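Local coordinates for histone acetyltransferase, ELP3 family (Methanocaldococcus infernus, PDB 6IA8), which acetylates uridine 34 at the tRNA wobble position, using acetyl-CoA and radical S-adenosyl-L-methionine chemistry to form 5-(carboxymethyl)uridine, at residues Cys197-Ile202 / Thr241-Asp246; Leu255-Pro260 / Val285-Cys290; Tyr310-Ala315 / Asp346-Ser351; Lys383-Asp388 / Asn416-Ala421; Glu406-Phe411 / Phe422-Asp427. All blocks are in the same frame, centred on the assembly; numbering follows the deposited sequence.

Interactions 1, 2 and 5 are buried, while interactions 3 and 4 lie partly open to solvent. Interaction 1 packs two helices of the radical SAM core by mainly apolar contacts. Interaction 2 joins two neighbouring parallel strands, mostly through backbone hydrogen bonds. Interaction 3 touches it and sets a loop on a helix start, with a water bridge and a less certain salt bridge. Interactions 4 and 5 belong to the acetyltransferase part and share strand 418-427. One is loop packing on the strand end; the other is the hairpin pairing itself, with charged and aromatic side chains. Interactions 1 and 5 meet through salt bridges between the two catalytic parts.

Interaction 1: residues Cys197-Ile202 / Thr241-Asp246; sequences CSEKEI and TQLLKD
Ile202 holds CG1 anti to its carbonyl carbon (chi1 -66°), and with chi2 near 171° the branch runs on extended to place CD1 on Leu243. There the methyl sits 3.5 Å from Leu243 CB, and the two side chains cross at about a right angle. Leu244 keeps CG on the side of its backbone N (chi1 -73°), and its branched end comes back to the helix 199-208 side. Both of its methyls reach Cys197. Leu244 CD1 is 4.0 Å from Cys197 SG, and Leu244 CD2 lies equally near while also touching Ile202 CD1. Leu243 splits its own methyls. Its CD1 approaches Cys197 O at 3.9 Å, and its CD2 lies against CG and OE2 of the extended Glu199 chain at the exposed margin. Were Leu244 an alanine, a gap would probably open between Cys197 SG and Ile202 CD1. Helix 199-208 starts at this contact with a capping box. Ser198 OG accepts from Glu201 N at 3.1 Å, and Glu201 OE2 in turn accepts from Ser198 N. The two helices pack beside each other in the radical SAM core. Beneath them, Leu244 rests on Val213 and Leu215 of strand 212-218 and on Val251 of strand 250-255, and Cys197 also meets Leu215.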
# COMPACT_ATOMS: atom_id res chain seq x y z
N CYS A 197 -6.01 12.29 -9.96
CA CYS A 197 -5.87 10.89 -10.36
C CYS A 197 -6.65 10.61 -11.63
O CYS A 197 -7.47 9.69 -11.69
CB CYS A 197 -6.33 9.99 -9.23
SG CYS A 197 -5.43 8.54 -9.18
N SER A 198 -6.38 11.40 -12.67
CA SER A 198 -7.00 11.26 -13.97
C SER A 198 -6.32 10.14 -14.76
O SER A 198 -5.24 9.64 -14.39
CB SER A 198 -6.86 12.55 -14.77
OG SER A 198 -5.45 12.77 -14.94
N GLU A 199 -6.94 9.78 -15.89
CA GLU A 199 -6.32 8.80 -16.78
C GLU A 199 -4.94 9.28 -17.20
O GLU A 199 -3.98 8.50 -17.21
CB GLU A 199 -7.17 8.53 -18.02
CG GLU A 199 -8.56 8.00 -17.71
CD GLU A 199 -9.29 7.55 -18.96
OE1 GLU A 199 -8.74 7.65 -20.08
OE2 GLU A 199 -10.44 7.09 -18.84
N LYS A 200 -4.81 10.57 -17.52
CA LYS A 200 -3.53 11.11 -17.95
C LYS A 200 -2.48 10.94 -16.86
O LYS A 200 -1.35 10.51 -17.13
CB LYS A 200 -3.68 12.59 -18.31
CG LYS A 200 -2.38 13.29 -18.61
N GLU A 201 -2.85 11.25 -15.61
CA GLU A 201 -1.91 11.11 -14.51
C GLU A 201 -1.60 9.64 -14.22
O GLU A 201 -0.48 9.29 -13.83
CB GLU A 201 -2.46 11.81 -13.26
CG GLU A 201 -2.19 13.31 -13.26
CD GLU A 201 -3.32 14.14 -12.67
OE1 GLU A 201 -3.08 15.32 -12.34
OE2 GLU A 201 -4.44 13.61 -12.54
N ILE A 202 -2.59 8.75 -14.37
CA ILE A 202 -2.30 7.34 -14.18
C ILE A 202 -1.33 6.84 -15.25
O ILE A 202 -0.40 6.08 -14.96
CB ILE A 202 -3.60 6.51 -14.16
CG1 ILE A 202 -4.44 6.88 -12.94
CG2 ILE A 202 -3.26 5.04 -14.16
CD1 ILE A 202 -5.81 6.30 -12.92
N THR A 241 -10.46 5.29 -7.66
CA THR A 241 -10.28 3.90 -7.26
C THR A 241 -10.54 2.95 -8.44
O THR A 241 -9.75 2.02 -8.68
CB THR A 241 -11.22 3.56 -6.10
OG1 THR A 241 -10.88 4.31 -4.91
CG2 THR A 241 -11.14 2.05 -5.75
N GLN A 242 -11.60 3.20 -9.20
CA GLN A 242 -11.91 2.36 -10.35
C GLN A 242 -10.85 2.47 -11.44
O GLN A 242 -10.45 1.47 -12.05
CB GLN A 242 -13.27 2.74 -10.91
CG GLN A 242 -13.65 2.01 -12.21
CD GLN A 242 -13.42 2.83 -13.45
OE1 GLN A 242 -13.81 3.99 -13.51
NE2 GLN A 242 -12.81 2.22 -14.47
N LEU A 243 -10.40 3.68 -11.76
CA LEU A 243 -9.40 3.84 -12.80
C LEU A 243 -8.09 3.17 -12.39
O LEU A 243 -7.40 2.58 -13.22
CB LEU A 243 -9.17 5.31 -13.09
CG LEU A 243 -10.34 6.06 -13.74
CD1 LEU A 243 -10.02 7.54 -13.78
CD2 LEU A 243 -10.59 5.53 -15.13
N LEU A 244 -7.74 3.25 -11.10
CA LEU A 244 -6.52 2.61 -10.61
C LEU A 244 -6.64 1.09 -10.69
O LEU A 244 -5.75 0.41 -11.20
CB LEU A 244 -6.25 3.07 -9.16
CG LEU A 244 -5.74 4.51 -9.02
CD1 LEU A 244 -5.83 4.93 -7.55
CD2 LEU A 244 -4.39 4.69 -9.55
N LYS A 245 -7.76 0.55 -10.19
CA LYS A 245 -7.96 -0.89 -10.21
C LYS A 245 -7.95 -1.42 -11.64
O LYS A 245 -7.35 -2.46 -11.92
CB LYS A 245 -9.28 -1.24 -9.54
CG LYS A 245 -9.32 -1.15 -7.99
CD LYS A 245 -8.32 -2.10 -7.34
CE LYS A 245 -8.59 -2.19 -5.84
NZ LYS A 245 -9.82 -3.00 -5.60
N ASP A 246 -8.62 -0.72 -12.56
CA ASP A 246 -8.69 -1.16 -13.95
C ASP A 246 -7.41 -0.90 -14.71
O ASP A 246 -7.34 -1.27 -15.87
CB ASP A 246 -9.89 -0.50 -14.66
CG ASP A 246 -11.21 -1.15 -14.24
OD1 ASP A 246 -11.19 -2.34 -13.81
OD2 ASP A 246 -12.26 -0.48 -14.38

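Interaction 2: residues Leu255-Pro260 / Val285-Cys290; sequences LMPGMP and VKIYPC
The Pro257 ring turns CG and CD onto the Ile287 CG2 methyl, with CG 3.6 Å from it, and the two side chains cross at about a right angle. Tyr288 O lies 3.4 Å from Pro257 CD of the same ring, while one face of the Tyr288 ring carries Pro289 CD, offset toward the rim. These groups sit at the ends of two parallel strands, 250-255 and 284-287, linked through helix 264-276 as a beta-alpha-beta crossover of the radical SAM barrel. The parallel bridge pairs Leu255 with Ile287. Leu255 N donates to Lys286 O at 2.8 Å, and Leu255 O accepts from Tyr288 N at 3.3 Å. On the face that carries Leu255 and Ile287, both side chains pack on Phe271 of the crossover helix. Lys286 ends away from the contact, in a salt bridge with Glu214. Past the strands the chains stay paired, for Pro257 O accepts a nearly straight bond from Cys290 N at 2.8 Å. Cys290 turns SG opposite its backbone N (chi1 -173°), which carries the sulfur to Met259 CG. Gly258, at positive phi, is joined to Cys290 by a water that donates to both carbonyl oxygens, 3.0 Å from Gly258 O.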
# COMPACT_ATOMS: atom_id res chain seq x y z
N LEU A 255 -7.09 7.43 5.75
CA LEU A 255 -8.37 7.72 6.39
C LEU A 255 -8.14 8.34 7.76
O LEU A 255 -7.23 7.94 8.49
CB LEU A 255 -9.23 6.46 6.54
CG LEU A 255 -9.57 5.73 5.24
CD1 LEU A 255 -10.09 4.32 5.51
CD2 LEU A 255 -10.60 6.56 4.44
N MET A 256 -8.97 9.32 8.11
CA MET A 256 -8.81 10.08 9.35
C MET A 256 -10.09 10.01 10.18
O MET A 256 -11.01 10.82 9.99
CB MET A 256 -8.45 11.53 9.06
CG MET A 256 -7.00 11.78 8.73
SD MET A 256 -6.59 13.52 8.96
CE MET A 256 -7.74 14.29 7.86
N PRO A 257 -10.17 9.09 11.14
CA PRO A 257 -11.28 9.14 12.10
C PRO A 257 -11.26 10.46 12.87
O PRO A 257 -10.20 11.07 13.07
CB PRO A 257 -11.02 7.94 13.03
CG PRO A 257 -10.05 7.07 12.28
CD PRO A 257 -9.22 8.00 11.43
N GLY A 258 -12.44 10.89 13.30
CA GLY A 258 -12.55 12.01 14.22
C GLY A 258 -12.38 13.38 13.59
O GLY A 258 -11.98 14.34 14.27
N MET A 259 -12.69 13.50 12.30
CA MET A 259 -12.67 14.80 11.65
C MET A 259 -13.84 15.66 12.12
O MET A 259 -14.83 15.15 12.64
CB MET A 259 -12.74 14.64 10.13
CG MET A 259 -11.46 14.06 9.53
SD MET A 259 -11.64 13.71 7.81
CE MET A 259 -11.60 15.36 7.07
N PRO A 260 -13.75 16.98 11.93
CA PRO A 260 -14.88 17.85 12.29
C PRO A 260 -16.15 17.38 11.61
O PRO A 260 -16.16 17.04 10.43
CB PRO A 260 -14.44 19.23 11.79
CG PRO A 260 -12.94 19.19 11.83
CD PRO A 260 -12.56 17.74 11.52
N VAL A 285 -5.23 0.34 3.88
CA VAL A 285 -5.69 1.58 4.51
C VAL A 285 -4.64 2.04 5.50
O VAL A 285 -3.98 1.21 6.14
CB VAL A 285 -7.05 1.41 5.21
CG1 VAL A 285 -8.17 1.11 4.19
CG2 VAL A 285 -6.96 0.34 6.28
N LYS A 286 -4.49 3.36 5.63
CA LYS A 286 -3.60 4.00 6.59
C LYS A 286 -4.49 4.88 7.46
O LYS A 286 -5.18 5.76 6.94
CB LYS A 286 -2.54 4.83 5.86
CG LYS A 286 -1.53 5.52 6.79
CD LYS A 286 -0.64 6.51 6.02
CE LYS A 286 0.74 5.95 5.70
NZ LYS A 286 0.75 5.06 4.51
N ILE A 287 -4.58 4.55 8.75
CA ILE A 287 -5.57 5.14 9.64
C ILE A 287 -4.86 5.91 10.74
O ILE A 287 -3.97 5.37 11.40
CB ILE A 287 -6.49 4.08 10.27
CG1 ILE A 287 -7.21 3.27 9.18
CG2 ILE A 287 -7.53 4.75 11.21
CD1 ILE A 287 -7.80 1.98 9.74
N TYR A 288 -5.28 7.15 10.98
CA TYR A 288 -4.79 7.84 12.18
C TYR A 288 -5.79 8.92 12.54
O TYR A 288 -6.26 9.62 11.64
CB TYR A 288 -3.40 8.45 12.01
CG TYR A 288 -2.69 8.62 13.35
CD1 TYR A 288 -1.98 7.56 13.91
CD2 TYR A 288 -2.77 9.81 14.09
CE1 TYR A 288 -1.36 7.68 15.12
CE2 TYR A 288 -2.12 9.94 15.32
CZ TYR A 288 -1.43 8.85 15.83
OH TYR A 288 -0.80 8.93 17.04
N PRO A 289 -6.13 9.11 13.82
CA PRO A 289 -7.14 10.12 14.16
C PRO A 289 -6.72 11.52 13.74
O PRO A 289 -5.53 11.83 13.69
CB PRO A 289 -7.26 10.01 15.68
CG PRO A 289 -6.01 9.31 16.13
CD PRO A 289 -5.64 8.38 14.99
N CYS A 290 -7.71 12.34 13.41
CA CYS A 290 -7.48 13.72 13.01
C CYS A 290 -6.88 14.49 14.18
O CYS A 290 -7.33 14.35 15.32
CB CYS A 290 -8.81 14.33 12.58
SG CYS A 290 -8.67 15.96 11.88
O HOH W 1 -9.84 13.49 16.13

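Interaction 3: residues Tyr310-Ala315 / Asp346-Ser351; sequences YREEEA and DGVKKS
Glu312 lies across both Val348 and Lys350, meeting each side chain at about a right angle. Its chain bends at chi2 (-116°), which carries the carboxylate out to the loop 346-351. There OE1 lies against the Val348 CG1 methyl at 3.2 Å. This oxygen is buried with no polar partner in the model. Glu312 OE2 is modelled 3.1 Å from Lys350 NZ as a salt bridge, a doubtful one because the position of OE2 is unsure. With an alanine at Glu312, the Lys350 ammonium would probably lose its carboxylate mate and the Val348 CG1 methyl would lose its cover. The other methyl of Val348, CG2, points into the first turn of the helix. It lies 3.8 Å from Arg311 C and 4.0 Å from Ala315 CB. Beside it, one water receives a bond from Val348 N and gives one to Tyr310 O, each 2.9 Å long. Arg311 N donates to Glu314 OE2 from above the carboxylate plane, which ties the start of the helix together. Val348 also touches Tyr288, and Ala315 touches Pro289. The contact is thus a loop packed on the N-terminal turn of helix 312-325, in the C-terminal domain of the radical SAM part.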
# COMPACT_ATOMS: atom_id res chain seq x y z
N TYR A 310 -10.56 13.69 18.72
CA TYR A 310 -10.61 12.51 19.56
C TYR A 310 -9.47 12.54 20.56
O TYR A 310 -8.35 12.96 20.25
CB TYR A 310 -10.47 11.25 18.69
CG TYR A 310 -11.72 10.77 17.97
CD1 TYR A 310 -11.64 9.73 17.05
CD2 TYR A 310 -12.95 11.35 18.20
CE1 TYR A 310 -12.77 9.29 16.38
CE2 TYR A 310 -14.08 10.90 17.56
CZ TYR A 310 -13.98 9.86 16.64
OH TYR A 310 -15.10 9.41 15.99
N ARG A 311 -9.76 12.06 21.77
CA ARG A 311 -8.73 11.64 22.71
C ARG A 311 -8.43 10.16 22.49
O ARG A 311 -8.98 9.53 21.58
CB ARG A 311 -9.17 11.93 24.14
CG ARG A 311 -9.25 13.44 24.44
CD ARG A 311 -9.92 13.72 25.78
NE ARG A 311 -9.23 13.08 26.90
CZ ARG A 311 -9.59 13.21 28.17
NH1 ARG A 311 -10.64 13.97 28.49
NH2 ARG A 311 -8.91 12.59 29.12
N GLU A 312 -7.55 9.59 23.32
CA GLU A 312 -7.12 8.22 23.10
C GLU A 312 -8.28 7.24 23.15
O GLU A 312 -8.37 6.34 22.31
CB GLU A 312 -6.05 7.83 24.12
CG GLU A 312 -4.72 8.51 23.91
CD GLU A 312 -3.62 7.52 23.59
OE1 GLU A 312 -3.32 7.31 22.40
OE2 GLU A 312 -3.07 6.92 24.54
N GLU A 313 -9.18 7.39 24.13
CA GLU A 313 -10.31 6.47 24.27
C GLU A 313 -11.10 6.36 22.96
O GLU A 313 -11.40 5.27 22.50
CB GLU A 313 -11.21 6.93 25.42
CG GLU A 313 -12.57 6.25 25.49
CD GLU A 313 -13.63 7.13 26.16
OE1 GLU A 313 -13.34 7.72 27.23
OE2 GLU A 313 -14.74 7.24 25.61
N GLU A 314 -11.46 7.49 22.37
CA GLU A 314 -12.31 7.44 21.19
C GLU A 314 -11.56 6.86 19.99
O GLU A 314 -12.12 6.09 19.20
CB GLU A 314 -12.84 8.84 20.84
CG GLU A 314 -13.72 9.47 21.90
CD GLU A 314 -12.92 10.21 22.95
OE1 GLU A 314 -12.84 9.72 24.09
OE2 GLU A 314 -12.36 11.27 22.62
N ALA A 315 -10.29 7.25 19.82
CA ALA A 315 -9.51 6.73 18.70
C ALA A 315 -9.39 5.22 18.82
O ALA A 315 -9.53 4.50 17.82
CB ALA A 315 -8.14 7.39 18.66
N ASP A 346 -3.66 19.68 19.92
CA ASP A 346 -4.71 18.90 20.55
C ASP A 346 -4.92 17.63 19.73
O ASP A 346 -4.70 17.61 18.51
CB ASP A 346 -6.01 19.71 20.67
CG ASP A 346 -6.99 19.12 21.68
OD1 ASP A 346 -6.65 18.12 22.34
OD2 ASP A 346 -8.10 19.66 21.80
N GLY A 347 -5.36 16.59 20.41
CA GLY A 347 -5.53 15.29 19.80
C GLY A 347 -4.63 14.25 20.44
O GLY A 347 -3.92 14.51 21.41
N VAL A 348 -4.67 13.04 19.88
CA VAL A 348 -3.85 11.96 20.42
C VAL A 348 -2.38 12.32 20.29
O VAL A 348 -1.88 12.56 19.18
CB VAL A 348 -4.17 10.64 19.71
CG1 VAL A 348 -3.20 9.56 20.14
CG2 VAL A 348 -5.60 10.23 20.00
N LYS A 349 -1.66 12.32 21.41
CA LYS A 349 -0.24 12.63 21.43
C LYS A 349 0.64 11.42 21.71
O LYS A 349 1.81 11.43 21.33
CB LYS A 349 0.07 13.70 22.49
CG LYS A 349 -0.83 14.92 22.45
CD LYS A 349 -0.54 15.85 23.63
N LYS A 350 0.11 10.39 22.37
CA LYS A 350 0.92 9.25 22.77
C LYS A 350 1.35 8.44 21.56
O LYS A 350 0.68 8.42 20.52
CB LYS A 350 0.15 8.38 23.76
CG LYS A 350 0.09 9.00 25.16
CD LYS A 350 -0.97 8.36 26.04
CE LYS A 350 -0.71 6.87 26.25
NZ LYS A 350 -1.69 6.27 27.20
N SER A 351 2.51 7.78 21.70
CA SER A 351 3.19 7.18 20.56
C SER A 351 2.90 5.69 20.37
O SER A 351 3.36 5.10 19.38
CB SER A 351 4.71 7.37 20.72
OG SER A 351 5.15 6.87 21.97
O HOH W 2 -6.79 12.88 17.84

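Interaction 4: residues Lys383-Asp388 / Asn416-Ala421; sequences KGILPD and NDILIA
Pro387 and Ile418 mark where the two chains come nearest, with CA atoms 6.2 Å apart. The touching parts run at 83° to each other, so the loop passes across the strand rather than pairing with it. Gly384, at positive phi, is the first residue to leave helix 376-383. The strand itself is irregular. Asp417 and Ile418 both face Asp413 in a G1 beta bulge, and Ile420 and Ala421 both face Phe411 in a classic bulge. Ile418 and Ile420 point toward the loop. Pro387 settles on both: its CG is 3.9 Å from Ile418 CG2, and its CB is 3.9 Å from Ile420 CD1. Ile418 CD1 reaches further, to the carbonyl carbon of Leu386. Ile385 places CG1 between its backbone N and carbonyl carbon (chi1 62°), and its CD1 then comes to 4.1 Å from Ile418 CD1. At the margin, Asp388 CB touches Asn416 ND2 at 3.7 Å. Both residues hold Asp413 outside the contact: Asp388 N and Asn416 ND2 each donate to its OD2. Ile420 also touches Tyr469, which probably binds acetyl-CoA, as in relatives. Across these segments the contact is thus mainly apolar packing, and polar fixing comes through Asp413, whose carboxylate receives one donor from the loop and one from the turn that leads into strand 418-427.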
# COMPACT_ATOMS: atom_id res chain seq x y z
N LYS A 383 3.56 -13.97 18.50
CA LYS A 383 3.08 -15.18 19.15
C LYS A 383 4.07 -16.33 19.17
O LYS A 383 3.77 -17.35 19.81
CB LYS A 383 1.79 -15.65 18.48
CG LYS A 383 0.62 -14.70 18.68
N GLY A 384 5.23 -16.20 18.54
CA GLY A 384 6.31 -17.17 18.64
C GLY A 384 6.09 -18.48 17.91
O GLY A 384 6.84 -19.46 18.14
N ILE A 385 5.11 -18.54 17.00
CA ILE A 385 4.80 -19.77 16.29
C ILE A 385 4.98 -19.56 14.79
O ILE A 385 4.97 -18.45 14.27
CB ILE A 385 3.37 -20.25 16.59
CG1 ILE A 385 2.35 -19.21 16.11
CG2 ILE A 385 3.19 -20.54 18.09
CD1 ILE A 385 0.88 -19.69 16.21
N LEU A 386 5.11 -20.66 14.08
CA LEU A 386 5.38 -20.67 12.66
C LEU A 386 4.34 -21.53 11.97
O LEU A 386 3.70 -22.38 12.60
CB LEU A 386 6.78 -21.23 12.35
CG LEU A 386 7.96 -20.39 12.84
CD1 LEU A 386 9.23 -21.22 12.84
CD2 LEU A 386 8.15 -19.16 11.99
N PRO A 387 4.20 -21.40 10.66
CA PRO A 387 3.19 -22.19 9.94
C PRO A 387 3.38 -23.69 10.12
O PRO A 387 4.49 -24.20 10.14
CB PRO A 387 3.41 -21.80 8.48
CG PRO A 387 3.96 -20.40 8.55
CD PRO A 387 4.86 -20.39 9.81
N ASP A 388 2.27 -24.39 10.26
CA ASP A 388 2.24 -25.84 10.38
C ASP A 388 2.06 -26.42 8.98
O ASP A 388 0.96 -26.32 8.43
CB ASP A 388 1.10 -26.27 11.29
CG ASP A 388 0.98 -27.78 11.45
OD1 ASP A 388 1.63 -28.54 10.69
OD2 ASP A 388 0.23 -28.19 12.35
N ASN A 416 -3.80 -22.45 12.13
CA ASN A 416 -3.34 -21.37 12.99
C ASN A 416 -3.60 -19.99 12.41
O ASN A 416 -3.27 -19.00 13.05
CB ASN A 416 -1.84 -21.52 13.27
CG ASN A 416 -1.54 -22.86 13.94
OD1 ASN A 416 -2.00 -23.11 15.06
ND2 ASN A 416 -0.79 -23.72 13.27
N ASP A 417 -4.15 -19.93 11.20
CA ASP A 417 -4.49 -18.68 10.51
C ASP A 417 -3.25 -17.81 10.30
O ASP A 417 -3.20 -16.67 10.75
CB ASP A 417 -5.56 -17.90 11.27
CG ASP A 417 -6.85 -18.68 11.42
OD1 ASP A 417 -7.18 -19.46 10.50
OD2 ASP A 417 -7.53 -18.52 12.45
N ILE A 418 -2.26 -18.36 9.60
CA ILE A 418 -1.01 -17.67 9.31
C ILE A 418 -0.85 -17.55 7.80
O ILE A 418 -0.92 -18.56 7.09
CB ILE A 418 0.21 -18.39 9.92
CG1 ILE A 418 0.02 -18.61 11.41
CG2 ILE A 418 1.49 -17.58 9.60
CD1 ILE A 418 1.17 -19.29 12.11
N LEU A 419 -0.65 -16.33 7.31
CA LEU A 419 -0.64 -16.02 5.89
C LEU A 419 0.80 -16.02 5.41
O LEU A 419 1.65 -15.32 5.98
CB LEU A 419 -1.29 -14.65 5.65
CG LEU A 419 -1.24 -14.10 4.22
CD1 LEU A 419 -2.08 -14.90 3.29
CD2 LEU A 419 -1.68 -12.62 4.25
N ILE A 420 1.07 -16.79 4.35
CA ILE A 420 2.41 -17.00 3.83
C ILE A 420 2.66 -16.20 2.57
O ILE A 420 3.79 -15.76 2.33
CB ILE A 420 2.64 -18.51 3.59
CG1 ILE A 420 2.68 -19.24 4.95
CG2 ILE A 420 3.90 -18.72 2.82
CD1 ILE A 420 2.39 -20.73 4.84
N ALA A 421 1.65 -16.07 1.71
CA ALA A 421 1.80 -15.43 0.41
C ALA A 421 0.41 -15.15 -0.13
O ALA A 421 -0.55 -15.84 0.21
CB ALA A 421 2.56 -16.32 -0.57

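Interaction 5: residues Glu406-Phe411 / Phe422-Asp427; sequences EIFLSF and FLRLRD
Glu406 OE2 takes a hydrogen bond from Arg426 NH1 at 2.8 Å, part of a salt bridge. The donor comes from above the carboxylate plane (52° out of it). Next along this side, Phe408 CE1 touches Phe422 CD2 at 3.5 Å. The two rings lie at 27° to each other but are slid apart and barely overlap. Phe408 extends CG away from its backbone N, beside the carbonyl carbon (chi1 -178°), and its CE1 also lies over one face of the Arg424 guanidinium. Beneath these side chains, four backbone bonds join the strands. Ile407 pairs with Leu425 and Leu409 with Leu423, each pair bonded both ways; Ile407 N to Leu425 O is 2.7 Å and Leu423 N to Leu409 O is 2.8 Å. This is the antiparallel hairpin of strands 404-413 and 418-427, in the central sheet of the GNAT fold. Ile407, Leu409, Leu423 and Leu425 share the other face, where Leu409 packs on Ile480 and Leu423 on Met474 of helix 469-484. Further out, the charges reach the radical SAM core. Glu406 OE2 also meets Lys245, and Arg426 NH2 meets Asp246. Arg444 holds the second oxygen of Glu406. Arg424 donates through NH1 to Trp329 O and through NE to Gln445 OE1, and Gln445 probably contacts acetyl-CoA, judging from related enzymes.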
# COMPACT_ATOMS: atom_id res chain seq x y z
N GLU A 406 -12.55 -9.06 -7.97
CA GLU A 406 -11.24 -9.25 -7.37
C GLU A 406 -11.19 -10.67 -6.85
O GLU A 406 -12.15 -11.12 -6.22
CB GLU A 406 -11.00 -8.27 -6.23
CG GLU A 406 -11.04 -6.82 -6.61
CD GLU A 406 -9.79 -6.30 -7.34
OE1 GLU A 406 -8.78 -7.05 -7.50
OE2 GLU A 406 -9.79 -5.11 -7.72
N ILE A 407 -10.11 -11.39 -7.17
CA ILE A 407 -9.83 -12.73 -6.67
C ILE A 407 -8.59 -12.63 -5.79
O ILE A 407 -7.51 -12.25 -6.25
CB ILE A 407 -9.62 -13.72 -7.82
CG1 ILE A 407 -10.88 -13.81 -8.70
CG2 ILE A 407 -9.23 -15.09 -7.24
CD1 ILE A 407 -10.78 -13.15 -10.00
N PHE A 408 -8.75 -12.95 -4.52
CA PHE A 408 -7.65 -12.88 -3.56
C PHE A 408 -7.22 -14.31 -3.28
O PHE A 408 -7.97 -15.07 -2.65
CB PHE A 408 -8.07 -12.19 -2.28
CG PHE A 408 -6.96 -12.04 -1.26
CD1 PHE A 408 -6.01 -11.06 -1.41
CD2 PHE A 408 -6.90 -12.85 -0.15
CE1 PHE A 408 -4.99 -10.87 -0.46
CE2 PHE A 408 -5.90 -12.68 0.81
CZ PHE A 408 -4.94 -11.69 0.65
N LEU A 409 -6.08 -14.71 -3.83
CA LEU A 409 -5.51 -16.04 -3.67
C LEU A 409 -4.44 -15.99 -2.60
O LEU A 409 -3.62 -15.07 -2.59
CB LEU A 409 -4.89 -16.53 -4.97
CG LEU A 409 -5.80 -16.69 -6.19
CD1 LEU A 409 -4.93 -17.08 -7.40
CD2 LEU A 409 -6.90 -17.76 -5.94
N SER A 410 -4.38 -17.00 -1.74
CA SER A 410 -3.37 -16.97 -0.69
C SER A 410 -2.94 -18.39 -0.32
O SER A 410 -3.68 -19.35 -0.52
CB SER A 410 -3.88 -16.22 0.55
OG SER A 410 -5.03 -16.87 1.06
N PHE A 411 -1.71 -18.50 0.17
CA PHE A 411 -1.26 -19.69 0.87
C PHE A 411 -1.32 -19.36 2.35
O PHE A 411 -0.80 -18.33 2.78
CB PHE A 411 0.15 -20.11 0.46
CG PHE A 411 0.16 -20.97 -0.76
CD1 PHE A 411 -0.22 -22.32 -0.67
CD2 PHE A 411 0.48 -20.45 -1.99
CE1 PHE A 411 -0.26 -23.13 -1.80
CE2 PHE A 411 0.45 -21.27 -3.13
CZ PHE A 411 0.07 -22.59 -3.05
N PHE A 422 0.31 -14.16 -1.01
CA PHE A 422 -0.98 -13.84 -1.59
C PHE A 422 -0.78 -13.22 -2.97
O PHE A 422 0.29 -12.70 -3.30
CB PHE A 422 -1.80 -12.92 -0.65
CG PHE A 422 -1.27 -11.55 -0.50
CD1 PHE A 422 -0.43 -11.25 0.55
CD2 PHE A 422 -1.65 -10.53 -1.37
CE1 PHE A 422 0.08 -9.97 0.73
CE2 PHE A 422 -1.13 -9.23 -1.20
CZ PHE A 422 -0.27 -8.96 -0.16
N LEU A 423 -1.85 -13.29 -3.76
CA LEU A 423 -1.87 -12.74 -5.11
C LEU A 423 -3.23 -12.09 -5.32
O LEU A 423 -4.27 -12.68 -4.97
CB LEU A 423 -1.63 -13.82 -6.16
CG LEU A 423 -1.62 -13.43 -7.62
CD1 LEU A 423 -0.74 -14.41 -8.41
CD2 LEU A 423 -3.00 -13.36 -8.23
N ARG A 424 -3.22 -10.88 -5.90
CA ARG A 424 -4.42 -10.11 -6.21
C ARG A 424 -4.68 -10.17 -7.72
O ARG A 424 -3.88 -9.64 -8.51
CB ARG A 424 -4.25 -8.67 -5.76
CG ARG A 424 -4.07 -8.47 -4.27
CD ARG A 424 -4.07 -6.98 -3.96
NE ARG A 424 -3.65 -6.63 -2.60
CZ ARG A 424 -4.43 -6.72 -1.53
NH1 ARG A 424 -5.64 -7.24 -1.63
NH2 ARG A 424 -3.98 -6.34 -0.34
N LEU A 425 -5.71 -10.89 -8.11
CA LEU A 425 -6.10 -11.06 -9.51
C LEU A 425 -7.41 -10.33 -9.76
O LEU A 425 -8.34 -10.40 -8.94
CB LEU A 425 -6.28 -12.54 -9.82
CG LEU A 425 -6.52 -12.96 -11.27
CD1 LEU A 425 -5.28 -12.74 -12.11
CD2 LEU A 425 -6.91 -14.46 -11.30
N ARG A 426 -7.52 -9.63 -10.88
CA ARG A 426 -8.70 -8.83 -11.15
C ARG A 426 -9.24 -9.06 -12.56
O ARG A 426 -8.47 -9.08 -13.53
CB ARG A 426 -8.41 -7.33 -10.94
CG ARG A 426 -9.61 -6.42 -11.34
CD ARG A 426 -9.33 -4.92 -11.03
NE ARG A 426 -10.43 -4.08 -11.51
CZ ARG A 426 -11.57 -3.89 -10.86
NH1 ARG A 426 -11.71 -4.42 -9.67
NH2 ARG A 426 -12.53 -3.15 -11.38
N ASP A 427 -10.56 -9.23 -12.66
CA ASP A 427 -11.28 -9.19 -13.92
C ASP A 427 -11.73 -7.76 -14.09
O ASP A 427 -12.63 -7.32 -13.36
CB ASP A 427 -12.48 -10.12 -13.89
CG ASP A 427 -13.16 -10.24 -15.22
OD1 ASP A 427 -12.70 -9.63 -16.22
OD2 ASP A 427 -14.17 -10.96 -15.25
O HOH W 3 -7.65 -9.06 -6.22